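PDB 3K9T: putative polysaccharide biosynthesis protein with aminopeptidase-like domain from Clostridium acetobutylicum, which probably takes part in the biosynthesis of modified polysaccharides, binding one zinc ion per subunit in an aminopeptidase-like domain not expected to cleave peptides. Local coordinates for residues Y169-L183 / T233-M247. Numbering follows the deposited sequence.
Sequences YGEYYIRGELEEEIL and TWLSRNEDKLKNIKM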
loop_
_atom_site.group_PDB
_atom_site.type_symbol
_atom_site.label_atom_id
_atom_site.label_comp_id
_atom_site.label_asym_id
_atom_site.label_seq_id
_atom_site.Cartn_x
_atom_site.Cartn_y
_atom_site.Cartn_z
ATOM N N TYR A 169 -19.861 -15.763 -36.914
ATOM C CA TYR A 169 -19.821 -15.717 -35.446
ATOM C C TYR A 169 -21.179 -16.102 -34.878
ATOM O O TYR A 169 -22.209 -15.874 -35.516
ATOM C CB TYR A 169 -19.299 -14.395 -34.855
ATOM C CG TYR A 169 -20.201 -13.181 -34.957
ATOM C CD1 TYR A 169 -21.163 -12.936 -34.022
ATOM C CD2 TYR A 169 -20.033 -12.259 -35.943
ATOM C CE1 TYR A 169 -21.933 -11.834 -34.077
ATOM C CE2 TYR A 169 -20.814 -11.133 -36.009
ATOM C CZ TYR A 169 -21.757 -10.926 -35.081
ATOM O OH TYR A 169 -22.566 -9.809 -35.172
ATOM N N GLY A 170 -21.162 -16.718 -33.699
ATOM C CA GLY A 170 -22.383 -17.133 -33.010
ATOM C C GLY A 170 -22.630 -16.363 -31.715
ATOM O O GLY A 170 -21.701 -15.945 -31.037
ATOM N N GLU A 171 -23.891 -16.242 -31.338
ATOM C CA GLU A 171 -24.258 -15.431 -30.191
ATOM C C GLU A 171 -25.527 -15.961 -29.511
ATOM O O GLU A 171 -26.501 -16.340 -30.178
ATOM C CB GLU A 171 -24.473 -14.014 -30.698
ATOM C CG GLU A 171 -24.831 -12.974 -29.702
ATOM C CD GLU A 171 -24.878 -11.572 -30.348
ATOM O OE1 GLU A 171 -24.650 -11.444 -31.572
ATOM O OE2 GLU A 171 -25.090 -10.583 -29.624
ATOM N N TYR A 172 -25.509 -15.997 -28.182
ATOM C CA TYR A 172 -26.676 -16.413 -27.410
ATOM C C TYR A 172 -26.904 -15.392 -26.302
ATOM O O TYR A 172 -25.959 -15.008 -25.607
ATOM C CB TYR A 172 -26.462 -17.795 -26.828
ATOM C CG TYR A 172 -27.584 -18.276 -25.939
ATOM C CD1 TYR A 172 -28.917 -18.186 -26.343
ATOM C CD2 TYR A 172 -27.310 -18.865 -24.706
ATOM C CE1 TYR A 172 -29.925 -18.631 -25.529
ATOM C CE2 TYR A 172 -28.320 -19.325 -23.890
ATOM C CZ TYR A 172 -29.618 -19.206 -24.305
ATOM O OH TYR A 172 -30.603 -19.669 -23.485
ATOM N N TYR A 173 -28.142 -14.929 -26.178
ATOM C CA TYR A 173 -28.524 -13.901 -25.202
ATOM C C TYR A 173 -29.628 -14.384 -24.275
ATOM O O TYR A 173 -30.634 -14.848 -24.738
ATOM C CB TYR A 173 -29.049 -12.684 -25.927
ATOM C CG TYR A 173 -29.450 -11.562 -25.024
ATOM C CD1 TYR A 173 -28.490 -10.819 -24.348
ATOM C CD2 TYR A 173 -30.789 -11.233 -24.837
ATOM C CE1 TYR A 173 -28.843 -9.794 -23.530
ATOM C CE2 TYR A 173 -31.157 -10.187 -23.998
ATOM C CZ TYR A 173 -30.183 -9.487 -23.359
ATOM O OH TYR A 173 -30.525 -8.459 -22.540
ATOM N N ILE A 174 -29.407 -14.288 -22.972
ATOM C CA ILE A 174 -30.395 -14.588 -21.958
ATOM C C ILE A 174 -30.805 -13.249 -21.349
ATOM O O ILE A 174 -29.951 -12.505 -20.832
ATOM C CB ILE A 174 -29.815 -15.466 -20.841
ATOM C CG1 ILE A 174 -29.350 -16.809 -21.390
ATOM C CG2 ILE A 174 -30.826 -15.689 -19.723
ATOM C CD1 ILE A 174 -28.640 -17.674 -20.352
ATOM N N ARG A 175 -32.097 -12.935 -21.451
ATOM C CA ARG A 175 -32.674 -11.729 -20.828
ATOM C C ARG A 175 -32.919 -11.932 -19.322
ATOM O O ARG A 175 -33.622 -12.859 -18.902
ATOM C CB ARG A 175 -34.006 -11.334 -21.516
ATOM C CG ARG A 175 -34.609 -9.997 -21.077
ATOM C CD ARG A 175 -33.489 -8.931 -20.834
ATOM N NE ARG A 175 -33.946 -7.545 -20.955
ATOM C CZ ARG A 175 -34.368 -6.777 -19.952
ATOM N NH1 ARG A 175 -34.401 -7.230 -18.705
ATOM N NH2 ARG A 175 -34.775 -5.538 -20.203
ATOM N N GLY A 176 -32.340 -11.064 -18.512
ATOM C CA GLY A 176 -32.567 -11.107 -17.072
ATOM C C GLY A 176 -33.602 -10.081 -16.649
ATOM O O GLY A 176 -34.231 -9.451 -17.491
ATOM N N GLU A 177 -33.792 -9.920 -15.346
ATOM C CA GLU A 177 -34.695 -8.892 -14.847
ATOM C C GLU A 177 -34.219 -7.561 -15.330
ATOM O O GLU A 177 -35.038 -6.722 -15.642
ATOM C CB GLU A 177 -34.768 -8.851 -13.308
ATOM C CG GLU A 177 -35.378 -10.098 -12.666
ATOM C CD GLU A 177 -36.695 -10.514 -13.331
ATOM O OE1 GLU A 177 -37.689 -9.743 -13.213
ATOM O OE2 GLU A 177 -36.731 -11.604 -13.975
ATOM N N LEU A 178 -32.894 -7.387 -15.400
ATOM C CA LEU A 178 -32.270 -6.151 -15.816
ATOM C C LEU A 178 -31.554 -6.271 -17.133
ATOM O O LEU A 178 -31.071 -7.339 -17.475
ATOM C CB LEU A 178 -31.242 -5.735 -14.773
ATOM C CG LEU A 178 -31.705 -5.490 -13.335
ATOM C CD1 LEU A 178 -30.506 -4.961 -12.604
ATOM C CD2 LEU A 178 -32.909 -4.489 -13.204
ATOM N N GLU A 179 -31.456 -5.151 -17.846
ATOM C CA GLU A 179 -30.694 -5.049 -19.084
ATOM C C GLU A 179 -29.192 -5.046 -18.855
ATOM O O GLU A 179 -28.423 -5.253 -19.796
ATOM C CB GLU A 179 -31.017 -3.750 -19.826
ATOM C CG GLU A 179 -32.379 -3.731 -20.497
ATOM C CD GLU A 179 -32.648 -2.460 -21.334
ATOM O OE1 GLU A 179 -31.788 -2.087 -22.181
ATOM O OE2 GLU A 179 -33.750 -1.867 -21.148
ATOM N N GLU A 180 -28.752 -4.759 -17.636
ATOM C CA GLU A 180 -27.324 -4.777 -17.373
ATOM C C GLU A 180 -26.853 -6.172 -17.668
ATOM O O GLU A 180 -27.521 -7.154 -17.348
ATOM C CB GLU A 180 -27.014 -4.375 -15.961
ATOM C CG GLU A 180 -27.127 -2.898 -15.768
ATOM C CD GLU A 180 -27.461 -2.548 -14.353
ATOM O OE1 GLU A 180 -26.580 -2.732 -13.469
ATOM O OE2 GLU A 180 -28.619 -2.099 -14.153
ATOM N N GLU A 181 -25.695 -6.246 -18.285
ATOM C CA GLU A 181 -25.316 -7.425 -18.976
ATOM C C GLU A 181 -23.947 -7.911 -18.544
ATOM O O GLU A 181 -23.031 -7.105 -18.318
ATOM C CB GLU A 181 -25.298 -7.052 -20.449
ATOM C CG GLU A 181 -25.275 -8.174 -21.389
ATOM C CD GLU A 181 -25.350 -7.700 -22.821
ATOM O OE1 GLU A 181 -26.344 -7.034 -23.198
ATOM O OE2 GLU A 181 -24.422 -8.032 -23.582
ATOM N N ILE A 182 -23.823 -9.225 -18.410
ATOM C CA ILE A 182 -22.543 -9.865 -18.158
ATOM C C ILE A 182 -22.201 -10.559 -19.507
ATOM O O ILE A 182 -23.066 -11.260 -20.069
ATOM C CB ILE A 182 -22.632 -10.893 -17.011
ATOM C CG1 ILE A 182 -23.201 -10.253 -15.730
ATOM C CG2 ILE A 182 -21.305 -11.623 -16.824
ATOM C CD1 ILE A 182 -22.419 -9.091 -15.114
ATOM N N LEU A 183 -20.983 -10.323 -20.023
ATOM C CA LEU A 183 -20.514 -10.837 -21.314
ATOM C C LEU A 183 -19.482 -11.950 -21.110
ATOM O O LEU A 183 -18.500 -11.779 -20.388
ATOM C CB LEU A 183 -19.882 -9.694 -22.128
ATOM C CG LEU A 183 -19.337 -9.973 -23.558
ATOM C CD1 LEU A 183 -20.444 -10.330 -24.644
ATOM C CD2 LEU A 183 -18.451 -8.815 -24.016
ATOM N N THR A 233 -15.310 -7.377 -35.113
ATOM C CA THR A 233 -16.547 -7.427 -35.880
ATOM C C THR A 233 -17.791 -7.285 -35.008
ATOM O O THR A 233 -18.712 -6.522 -35.344
ATOM C CB THR A 233 -16.645 -8.712 -36.688
ATOM O OG1 THR A 233 -15.517 -8.775 -37.574
ATOM C CG2 THR A 233 -17.979 -8.770 -37.490
ATOM N N TRP A 234 -17.813 -7.997 -33.886
ATOM C CA TRP A 234 -18.960 -7.941 -33.019
ATOM C C TRP A 234 -19.129 -6.552 -32.429
ATOM O O TRP A 234 -20.235 -6.009 -32.436
ATOM C CB TRP A 234 -18.884 -8.981 -31.913
ATOM C CG TRP A 234 -20.109 -8.973 -31.084
ATOM C CD1 TRP A 234 -21.298 -9.622 -31.346
ATOM C CD2 TRP A 234 -20.302 -8.248 -29.889
ATOM N NE1 TRP A 234 -22.213 -9.347 -30.364
ATOM C CE2 TRP A 234 -21.639 -8.490 -29.463
ATOM C CE3 TRP A 234 -19.493 -7.387 -29.143
ATOM C CZ2 TRP A 234 -22.168 -7.920 -28.307
ATOM C CZ3 TRP A 234 -20.020 -6.821 -27.984
ATOM C CH2 TRP A 234 -21.346 -7.097 -27.580
ATOM N N LEU A 235 -18.035 -5.981 -31.917
ATOM C CA LEU A 235 -18.071 -4.629 -31.336
ATOM C C LEU A 235 -18.542 -3.614 -32.397
ATOM O O LEU A 235 -19.322 -2.712 -32.098
ATOM C CB LEU A 235 -16.708 -4.235 -30.725
ATOM C CG LEU A 235 -16.354 -4.926 -29.412
ATOM C CD1 LEU A 235 -14.894 -4.748 -28.992
ATOM C CD2 LEU A 235 -17.294 -4.440 -28.314
ATOM N N SER A 236 -18.112 -3.799 -33.642
ATOM C CA SER A 236 -18.457 -2.838 -34.698
ATOM C C SER A 236 -19.946 -2.922 -35.015
ATOM O O SER A 236 -20.521 -1.993 -35.535
ATOM C CB SER A 236 -17.612 -3.044 -35.986
ATOM O OG SER A 236 -18.045 -4.158 -36.765
ATOM N N ARG A 237 -20.560 -4.044 -34.686
ATOM C CA ARG A 237 -21.969 -4.242 -34.977
ATOM C C ARG A 237 -22.865 -4.045 -33.765
ATOM O O ARG A 237 -24.074 -4.167 -33.893
ATOM C CB ARG A 237 -22.152 -5.642 -35.591
ATOM C CG ARG A 237 -21.570 -5.725 -37.020
ATOM C CD ARG A 237 -21.139 -7.118 -37.429
ATOM N NE ARG A 237 -22.250 -8.046 -37.356
ATOM C CZ ARG A 237 -23.188 -8.193 -38.283
ATOM N NH1 ARG A 237 -23.173 -7.464 -39.400
ATOM N NH2 ARG A 237 -24.161 -9.067 -38.082
ATOM N N ASN A 238 -22.296 -3.692 -32.611
ATOM C CA ASN A 238 -23.076 -3.616 -31.378
ATOM C C ASN A 238 -22.710 -2.433 -30.468
ATOM O O ASN A 238 -22.775 -2.532 -29.232
ATOM C CB ASN A 238 -22.923 -4.956 -30.633
ATOM C CG ASN A 238 -23.565 -6.112 -31.374
ATOM O OD1 ASN A 238 -24.775 -6.255 -31.350
ATOM N ND2 ASN A 238 -22.754 -6.955 -32.018
ATOM N N GLU A 239 -22.307 -1.310 -31.056
ATOM C CA GLU A 239 -21.911 -0.148 -30.239
ATOM C C GLU A 239 -23.050 0.283 -29.311
ATOM O O GLU A 239 -22.809 0.640 -28.161
ATOM C CB GLU A 239 -21.398 1.023 -31.089
ATOM C CG GLU A 239 -20.107 0.727 -31.823
ATOM C CD GLU A 239 -19.452 1.982 -32.387
ATOM O OE1 GLU A 239 -18.801 2.728 -31.622
ATOM O OE2 GLU A 239 -19.564 2.206 -33.608
ATOM N N ASP A 240 -24.275 0.200 -29.818
ATOM C CA ASP A 240 -25.493 0.500 -29.058
ATOM C C ASP A 240 -25.657 -0.309 -27.768
ATOM O O ASP A 240 -26.280 0.158 -26.832
ATOM C CB ASP A 240 -26.729 0.248 -29.938
ATOM C CG ASP A 240 -26.764 -1.176 -30.531
ATOM O OD1 ASP A 240 -25.818 -1.536 -31.255
ATOM O OD2 ASP A 240 -27.739 -1.921 -30.296
ATOM N N LYS A 241 -25.100 -1.513 -27.732
ATOM C CA LYS A 241 -25.216 -2.446 -26.594
ATOM C C LYS A 241 -24.137 -2.304 -25.525
ATOM O O LYS A 241 -24.299 -2.815 -24.415
ATOM C CB LYS A 241 -25.196 -3.904 -27.119
ATOM C CG LYS A 241 -26.541 -4.318 -27.728
ATOM C CD LYS A 241 -26.408 -5.438 -28.715
ATOM C CE LYS A 241 -27.523 -5.407 -29.776
ATOM N NZ LYS A 241 -28.564 -6.490 -29.640
ATOM N N LEU A 242 -23.044 -1.618 -25.840
ATOM C CA LEU A 242 -21.911 -1.530 -24.918
ATOM C C LEU A 242 -22.231 -0.852 -23.610
ATOM O O LEU A 242 -21.706 -1.227 -22.565
ATOM C CB LEU A 242 -20.731 -0.811 -25.566
ATOM C CG LEU A 242 -20.236 -1.374 -26.895
ATOM C CD1 LEU A 242 -18.880 -0.751 -27.248
ATOM C CD2 LEU A 242 -20.161 -2.884 -26.827
ATOM N N LYS A 243 -23.088 0.155 -23.639
ATOM C CA LYS A 243 -23.453 0.847 -22.392
ATOM C C LYS A 243 -24.045 -0.083 -21.297
ATOM O O LYS A 243 -23.996 0.242 -20.139
ATOM C CB LYS A 243 -24.414 2.020 -22.698
ATOM C CG LYS A 243 -25.770 1.580 -23.272
ATOM C CD LYS A 243 -26.590 2.771 -23.774
ATOM C CE LYS A 243 -27.957 2.339 -24.279
ATOM N NZ LYS A 243 -28.700 1.588 -23.210
ATOM N N ASN A 244 -24.615 -1.220 -21.661
ATOM C CA ASN A 244 -25.166 -2.150 -20.688
ATOM C C ASN A 244 -24.197 -3.199 -20.181
ATOM O O ASN A 244 -24.531 -3.888 -19.236
ATOM C CB ASN A 244 -26.334 -2.928 -21.292
ATOM C CG ASN A 244 -27.498 -2.036 -21.707
ATOM O OD1 ASN A 244 -27.770 -1.018 -21.084
ATOM N ND2 ASN A 244 -28.215 -2.454 -22.746
ATOM N N ILE A 245 -23.049 -3.397 -20.820
ATOM C CA ILE A 245 -22.141 -4.468 -20.385
ATOM C C ILE A 245 -21.386 -4.049 -19.116
ATOM O O ILE A 245 -20.484 -3.218 -19.135
ATOM C CB ILE A 245 -21.201 -4.884 -21.506
ATOM C CG1 ILE A 245 -22.043 -5.387 -22.690
ATOM C CG2 ILE A 245 -20.224 -5.939 -21.001
ATOM C CD1 ILE A 245 -21.289 -5.394 -24.015
ATOM N N LYS A 246 -21.798 -4.625 -17.993
ATOM C CA LYS A 246 -21.312 -4.206 -16.684
ATOM C C LYS A 246 -19.961 -4.849 -16.450
ATOM O O LYS A 246 -19.106 -4.258 -15.861
ATOM C CB LYS A 246 -22.308 -4.624 -15.585
ATOM C CG LYS A 246 -22.431 -3.672 -14.364
ATOM C CD LYS A 246 -22.734 -4.435 -12.991
ATOM C CE LYS A 246 -23.760 -3.783 -11.996
ATOM N NZ LYS A 246 -23.798 -2.295 -11.873
HETATM N N MSE A 247 -19.793 -6.070 -16.929
HETATM C CA MSE A 247 -18.583 -6.830 -16.721
HETATM C C MSE A 247 -18.498 -8.001 -17.716
HETATM O O MSE A 247 -19.451 -8.327 -18.411
HETATM C CB MSE A 247 -18.473 -7.290 -15.257
HETATM C CG MSE A 247 -19.619 -8.122 -14.671
HETATM SE SE MSE A 247 -19.419 -8.299 -12.733
HETATM C CE MSE A 247 -20.914 -7.283 -12.024
HETATM O O HOH W 1 -24.216 -9.463 -33.244
HETATM O O HOH W 2 -26.074 -8.420 -30.625
HETATM O O HOH W 3 -26.608 -4.510 -24.168
#
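Tyr169 and Trp234 meet with their rings nearly perpendicular, planes at 83°, CE1 of the tyrosine lying 3.6 Å from CD1 at the indole edge. The hydroxyl of Tyr169 reaches on to Arg237, whose NE points almost straight at OH (2.8 Å, 173°) in the guanidinium plane. His54 of strand 52-57 stacks on the tyrosine ring. With CG anti to the backbone N (chi1 -179°) and the chain extended, Glu171 stretches across to the indole, where Trp234 NE1 gives Glu171 OE2 a weak hydrogen bond of 3.2 Å; the stronger partner of this carboxylate is Arg221, which also pairs with Glu181. Two waters join the Glu171 carboxylate to the Asn238 amide, one of them also touching the Tyr169 hydroxyl.

The backbones come together tightly where 181-183 and 245-247 pair as parallel strands, their axes 4.8 Å apart. Glu181 N bonds to Asn244 O, Glu181 O takes the N-H of Lys246 (2.8 Å from N to O), and Leu183 N bonds to Met247 O. A beta bulge shifts the register by one between Glu181 and Ile182, while Leu183 CB rests 3.9 Å from Ile245 CG2. A third water links Glu181 OE1 to Asn244 ND2 and Lys241 O. Around Glu179 and Glu180 the contact is looser and nearer solvent: Glu180 OE1 and Lys246 NZ form a salt bridge at 3.2 Å, whose hydrogen bond is weak. Trp234 and Arg237 of helix 229-237 pack against strand 166-174 through Tyr169 and Glu171; strand 219-225, this helix and strand 245-250 form a beta-alpha-beta crossover, with strand 181-187 between the two parallel strands, in the mixed sheet of the aminopeptidase-like domain.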